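Local coordinates for Lmo2349 protein (Listeria monocytogenes, PDB 4GVO), which probably binds L-cystine or a related amino acid outside the cell and delivers it to an ABC transporter for import, at residues K81-E84 and L88-D91; L131-I136 and A167-P172. All coordinates share one frame; numbering follows the deposited sequence. Where two conformers were deposited one is given.

Interaction 1: residues K81-E84 and L88-D91; sequences KERE and LFND. With HIS (histidine), chain E.
The helical residues Arg-83 and Glu-84 face Phe-89 across a tight turn that bends the chain by roughly a right angle. Helix 81-86 runs almost directly into strand 88-89, and CA of Glu-84 lies 6.2 Å from CA of Leu-88. Phe-89 brings its ring edge to the helix, not a face. Its CZ meets Arg-83 CB at 3.6 Å, and Arg-83 CB and Glu-84 N both lie near the ring plane. Glu-84 CG comes in obliquely, out of the ring plane, 3.8 Å from Phe-89 CD1. The Glu-84 carboxylate stands upright to the ring, the planes 89° apart. A water joins the two residues: it donates to Glu-84 OE2 (2.9 Å) and accepts from Phe-89 N (3.0 Å).

This is one lobe of a family 3 solute-binding protein, and Arg-83 is part of its ligand pocket. In amino-acid-binding relatives an arginine commonly holds the ligand carboxylate. Here the extended chain from CG to NE carries the guanidinium away from Phe-89. NH1 donates to O of the bound histidine at 2.8 Å, nearly straight at 174°. NH2 donates to OXT, also at 2.8 Å. The ligand carboxyl carbon lies in the guanidinium plane, so the two groups meet edge to edge. NH1 also bonds Glu-78 O, which would further limit its rotation. An S-oxy cysteine modelled at this site, apparently an alternative to histidine, likewise offers its O to NH1. Met-201 of strand 191-202 touches both Arg-83 and Phe-89. A salt bridge joins Lys-81 NZ to Glu-82 OE2 at 2.7 Å, from above the carboxylate plane.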
loop_
_atom_site.group_PDB
_atom_site.type_symbol
_atom_site.label_atom_id
_atom_site.label_comp_id
_atom_site.label_asym_id
_atom_site.label_seq_id
_atom_site.Cartn_x
_atom_site.Cartn_y
_atom_site.Cartn_z
ATOM N N LYS A 81 -1.192 14.413 -3.792
ATOM C CA LYS A 81 -1.578 15.771 -3.454
ATOM C C LYS A 81 -2.929 15.822 -2.735
ATOM O O LYS A 81 -3.109 16.624 -1.799
ATOM C CB LYS A 81 -1.506 16.647 -4.682
ATOM C CG LYS A 81 -2.464 16.250 -5.779
ATOM C CD LYS A 81 -2.422 17.225 -6.949
ATOM C CE LYS A 81 -3.546 16.980 -7.948
ATOM N NZ LYS A 81 -4.885 16.729 -7.353
ATOM N N GLU A 82 -3.855 14.931 -3.077
ATOM C CA GLU A 82 -5.147 14.841 -2.385
ATOM C C GLU A 82 -4.983 14.522 -0.917
ATOM O O GLU A 82 -5.595 15.160 -0.045
ATOM C CB GLU A 82 -6.028 13.800 -3.045
ATOM C CG GLU A 82 -6.504 14.234 -4.407
ATOM C CD GLU A 82 -5.511 14.025 -5.560
ATOM O OE1 GLU A 82 -4.346 13.564 -5.367
ATOM O OE2 GLU A 82 -5.939 14.382 -6.693
ATOM N N ARG A 83 -4.121 13.568 -0.611
ATOM C CA ARG A 83 -3.881 13.215 0.774
ATOM C C ARG A 83 -3.107 14.277 1.538
ATOM O O ARG A 83 -3.423 14.512 2.711
ATOM C CB ARG A 83 -3.128 11.890 0.845
ATOM C CG ARG A 83 -4.022 10.703 0.530
ATOM C CD ARG A 83 -3.247 9.395 0.389
ATOM N NE ARG A 83 -4.141 8.258 0.239
ATOM C CZ ARG A 83 -3.728 7.051 -0.083
ATOM N NH1 ARG A 83 -2.462 6.789 -0.337
ATOM N NH2 ARG A 83 -4.608 6.080 -0.176
ATOM N N GLU A 84 -2.157 14.956 0.870
ATOM C CA GLU A 84 -1.400 16.019 1.515
ATOM C C GLU A 84 -2.243 17.214 1.857
ATOM O O GLU A 84 -1.877 17.986 2.755
ATOM C CB GLU A 84 -0.278 16.552 0.641
ATOM C CG GLU A 84 0.833 15.585 0.406
ATOM C CD GLU A 84 2.206 16.218 0.414
ATOM O OE1 GLU A 84 2.690 16.526 -0.676
ATOM O OE2 GLU A 84 2.793 16.427 1.516
ATOM N N LEU A 88 -0.562 15.001 7.195
ATOM C CA LEU A 88 0.878 15.130 7.224
ATOM C C LEU A 88 1.542 13.833 6.804
ATOM O O LEU A 88 1.200 12.771 7.296
ATOM C CB LEU A 88 1.304 15.525 8.632
ATOM C CG LEU A 88 2.793 15.687 8.899
ATOM C CD1 LEU A 88 3.368 16.787 7.999
ATOM C CD2 LEU A 88 2.976 16.018 10.369
ATOM N N PHE A 89 2.491 13.932 5.888
ATOM C CA PHE A 89 3.395 12.824 5.565
ATOM C C PHE A 89 4.748 13.084 6.212
ATOM O O PHE A 89 5.230 14.218 6.188
ATOM C CB PHE A 89 3.608 12.684 4.073
ATOM C CG PHE A 89 2.391 12.157 3.348
ATOM C CD1 PHE A 89 1.294 12.949 3.124
ATOM C CD2 PHE A 89 2.321 10.856 2.948
ATOM C CE1 PHE A 89 0.178 12.421 2.435
ATOM C CE2 PHE A 89 1.210 10.329 2.298
ATOM C CZ PHE A 89 0.161 11.118 2.018
ATOM N N ASN A 90 5.382 12.056 6.781
ATOM C CA ASN A 90 6.748 12.237 7.234
ATOM C C ASN A 90 7.655 12.440 6.002
ATOM O O ASN A 90 7.215 12.220 4.864
ATOM C CB ASN A 90 7.196 11.107 8.143
ATOM C CG ASN A 90 7.380 9.812 7.403
ATOM O OD1 ASN A 90 6.429 9.312 6.814
ATOM N ND2 ASN A 90 8.595 9.272 7.418
ATOM N N ASP A 91 8.904 12.874 6.223
ATOM C CA ASP A 91 9.837 13.200 5.122
ATOM C C ASP A 91 10.562 12.019 4.532
ATOM O O ASP A 91 11.024 12.092 3.376
ATOM C CB ASP A 91 10.918 14.210 5.567
ATOM C CG ASP A 91 10.406 15.653 5.655
ATOM O OD1 ASP A 91 9.231 15.940 5.371
ATOM O OD2 ASP A 91 11.217 16.531 6.016
HETATM N N HIS E . -0.497 1.859 -1.584
HETATM C CA HIS E . -1.965 2.000 -1.336
HETATM C C HIS E . -2.397 3.419 -1.179
HETATM O O HIS E . -1.528 4.293 -1.038
HETATM C CB HIS E . -2.367 1.207 -0.106
HETATM C CG HIS E . -2.668 -0.227 -0.420
HETATM N ND1 HIS E . -1.725 -1.049 -0.904
HETATM C CD2 HIS E . -3.870 -0.973 -0.383
HETATM C CE1 HIS E . -2.288 -2.259 -1.150
HETATM N NE2 HIS E . -3.582 -2.201 -0.803
HETATM O OXT HIS E . -3.618 3.700 -1.208
HETATM O O HOH W 1 2.614 16.549 4.361
#

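Interaction 2: residues L131-I136 and A167-P172; sequences LVLKKI and ATISTP
Val-132 and Leu-133 on helix 128-139 point toward Ile-169 on strand 168-170, with CA of Leu-133 8.0 Å from CA of Ile-169. The helix belongs to a beta-alpha-beta crossover, linking the parallel strands 120-123 and 145-148 in the second lobe of the solute-binding fold. Its inner side packs against the neighbouring strand through apolar side chains.

Ile-169 reaches the helix with both of its branches. Its CG1 is anti to the backbone N (chi1 -169°), and chi2 of 170° carries CD1 on in the same extended line. There CD1 meets Val-132 CG1 at 4.0 Å and lies 4.1 Å from Leu-133 CG. The Val-132 and Ile-169 side chains are roughly perpendicular. Leu-133 instead slides past Ile-169 in the opposite direction, so that one leucine methyl overlaps the other isoleucine branch.

Surrounding strands complete the apolar layer. Thr-123 touches both Leu-133 and Ile-169, and Leu-193 touches both Val-132 and Ile-169. Behind this, Thr-168 OG1 is hydrogen-bonded to Ile-122 O. The tightest pair across the contact is Leu-133 CD1 with Ile-169 CG2, at 3.5 Å, closer than usual for two methyl carbons.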
loop_
_atom_site.group_PDB
_atom_site.type_symbol
_atom_site.label_atom_id
_atom_site.label_comp_id
_atom_site.label_asym_id
_atom_site.label_seq_id
_atom_site.Cartn_x
_atom_site.Cartn_y
_atom_site.Cartn_z
ATOM N N LEU A 131 -7.910 6.074 -7.375
ATOM C CA LEU A 131 -7.927 7.459 -7.782
ATOM C C LEU A 131 -7.233 7.660 -9.132
ATOM O O LEU A 131 -7.729 8.383 -9.999
ATOM C CB LEU A 131 -7.342 8.347 -6.681
ATOM C CG LEU A 131 -7.294 9.840 -6.993
ATOM C CD1 LEU A 131 -8.730 10.390 -7.165
ATOM C CD2 LEU A 131 -6.508 10.595 -5.940
ATOM N N VAL A 132 -6.066 7.029 -9.272
ATOM C CA VAL A 132 -5.298 7.080 -10.510
ATOM C C VAL A 132 -6.191 6.562 -11.642
ATOM O O VAL A 132 -6.290 7.200 -12.700
ATOM C CB VAL A 132 -4.007 6.229 -10.350
ATOM C CG1 VAL A 132 -3.351 5.923 -11.703
ATOM C CG2 VAL A 132 -3.037 6.890 -9.368
ATOM N N LEU A 133 -6.877 5.438 -11.451
ATOM C CA LEU A 133 -7.786 4.937 -12.465
ATOM C C LEU A 133 -8.977 5.862 -12.749
ATOM O O LEU A 133 -9.371 6.033 -13.877
ATOM C CB LEU A 133 -8.328 3.556 -12.072
ATOM C CG LEU A 133 -7.339 2.394 -12.061
ATOM C CD1 LEU A 133 -8.013 1.220 -11.307
ATOM C CD2 LEU A 133 -6.891 2.068 -13.505
ATOM N N LYS A 134 -9.543 6.449 -11.694
ATOM C CA LYS A 134 -10.669 7.354 -11.850
ATOM C C LYS A 134 -10.277 8.523 -12.746
ATOM O O LYS A 134 -11.055 8.919 -13.630
ATOM C CB LYS A 134 -11.148 7.842 -10.472
ATOM C CG LYS A 134 -12.332 8.785 -10.522
ATOM C CD LYS A 134 -12.714 9.341 -9.153
ATOM C CE LYS A 134 -13.550 8.355 -8.334
ATOM N NZ LYS A 134 -14.855 7.970 -8.964
ATOM N N LYS A 135 -9.105 9.087 -12.506
ATOM C CA LYS A 135 -8.679 10.235 -13.296
ATOM C C LYS A 135 -8.472 9.847 -14.750
ATOM O O LYS A 135 -8.815 10.609 -15.654
ATOM C CB LYS A 135 -7.426 10.825 -12.716
ATOM C CG LYS A 135 -7.639 11.531 -11.391
ATOM C CD LYS A 135 -6.313 11.952 -10.868
ATOM C CE LYS A 135 -6.444 12.782 -9.613
ATOM N NZ LYS A 135 -5.140 13.064 -8.988
ATOM N N ILE A 136 -7.899 8.672 -15.001
ATOM C CA ILE A 136 -7.723 8.206 -16.369
ATOM C C ILE A 136 -9.041 7.940 -17.084
ATOM O O ILE A 136 -9.210 8.270 -18.237
ATOM C CB ILE A 136 -6.834 6.953 -16.410
ATOM C CG1 ILE A 136 -5.396 7.327 -15.939
ATOM C CG2 ILE A 136 -6.827 6.260 -17.798
ATOM C CD1 ILE A 136 -4.594 6.125 -15.493
ATOM N N ALA A 167 -8.944 -6.205 -15.687
ATOM C CA ALA A 167 -7.690 -5.675 -15.153
ATOM C C ALA A 167 -7.889 -5.165 -13.759
ATOM O O ALA A 167 -9.032 -4.944 -13.333
ATOM C CB ALA A 167 -7.122 -4.529 -16.030
ATOM N N THR A 168 -6.762 -5.041 -13.058
ATOM C CA THR A 168 -6.695 -4.286 -11.812
ATOM C C THR A 168 -5.505 -3.314 -11.944
ATOM O O THR A 168 -4.947 -3.144 -13.038
ATOM C CB THR A 168 -6.557 -5.236 -10.595
ATOM O OG1 THR A 168 -6.655 -4.473 -9.382
ATOM C CG2 THR A 168 -5.272 -6.026 -10.596
ATOM N N ILE A 169 -5.123 -2.694 -10.824
ATOM C CA ILE A 169 -3.940 -1.843 -10.755
ATOM C C ILE A 169 -3.147 -2.274 -9.534
ATOM O O ILE A 169 -3.717 -2.495 -8.465
ATOM C CB ILE A 169 -4.305 -0.354 -10.775
ATOM C CG1 ILE A 169 -3.048 0.515 -10.973
ATOM C CG2 ILE A 169 -5.180 0.102 -9.592
ATOM C CD1 ILE A 169 -3.383 1.960 -11.247
ATOM N N SER A 170 -1.852 -2.514 -9.724
ATOM C CA SER A 170 -1.022 -3.047 -8.652
ATOM C C SER A 170 0.441 -2.697 -8.840
ATOM O O SER A 170 0.767 -1.904 -9.738
ATOM C CB SER A 170 -1.196 -4.579 -8.457
ATOM O OG SER A 170 -0.730 -4.952 -7.122
ATOM N N THR A 171 1.313 -3.212 -7.966
ATOM C CA THR A 171 2.737 -2.904 -8.013
ATOM C C THR A 171 3.496 -4.228 -8.103
ATOM O O THR A 171 3.070 -5.210 -7.494
ATOM C CB THR A 171 3.161 -2.029 -6.825
ATOM O OG1 THR A 171 4.437 -1.454 -7.079
ATOM C CG2 THR A 171 3.138 -2.760 -5.500
ATOM N N PRO A 172 4.628 -4.253 -8.814
ATOM C CA PRO A 172 5.366 -5.500 -8.972
ATOM C C PRO A 172 5.671 -6.287 -7.698
ATOM O O PRO A 172 5.519 -7.523 -7.714
ATOM C CB PRO A 172 6.597 -5.086 -9.697
ATOM C CG PRO A 172 6.086 -4.022 -10.606
ATOM C CD PRO A 172 5.125 -3.232 -9.752
#

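Overall arrangement
Interaction 1 is a buried contact in one lobe, and interaction 2 a partly buried one in the other. Interaction 1 combines an aromatic edge, a water bridge and a ligand-binding arginine; interaction 2 is purely aliphatic, with Val-132 about 9 Å from the bound histidine. Both reach strand 191-202: Leu-88 pairs with Leu-202, while Val-132 and Ile-169 touch Leu-193. The centres of interactions 1 and 2 are about 20 Å apart, yet their helices meet across the cleft. Lys-135 NZ forms a salt bridge with Glu-82 OE2 at 2.8 Å, so this oxygen is shared with Lys-81. Leu-131 CD2 packs on Glu-82 CD beside it. Asn-128, on the same helix as Lys-135, bonds the histidine through its backbone N.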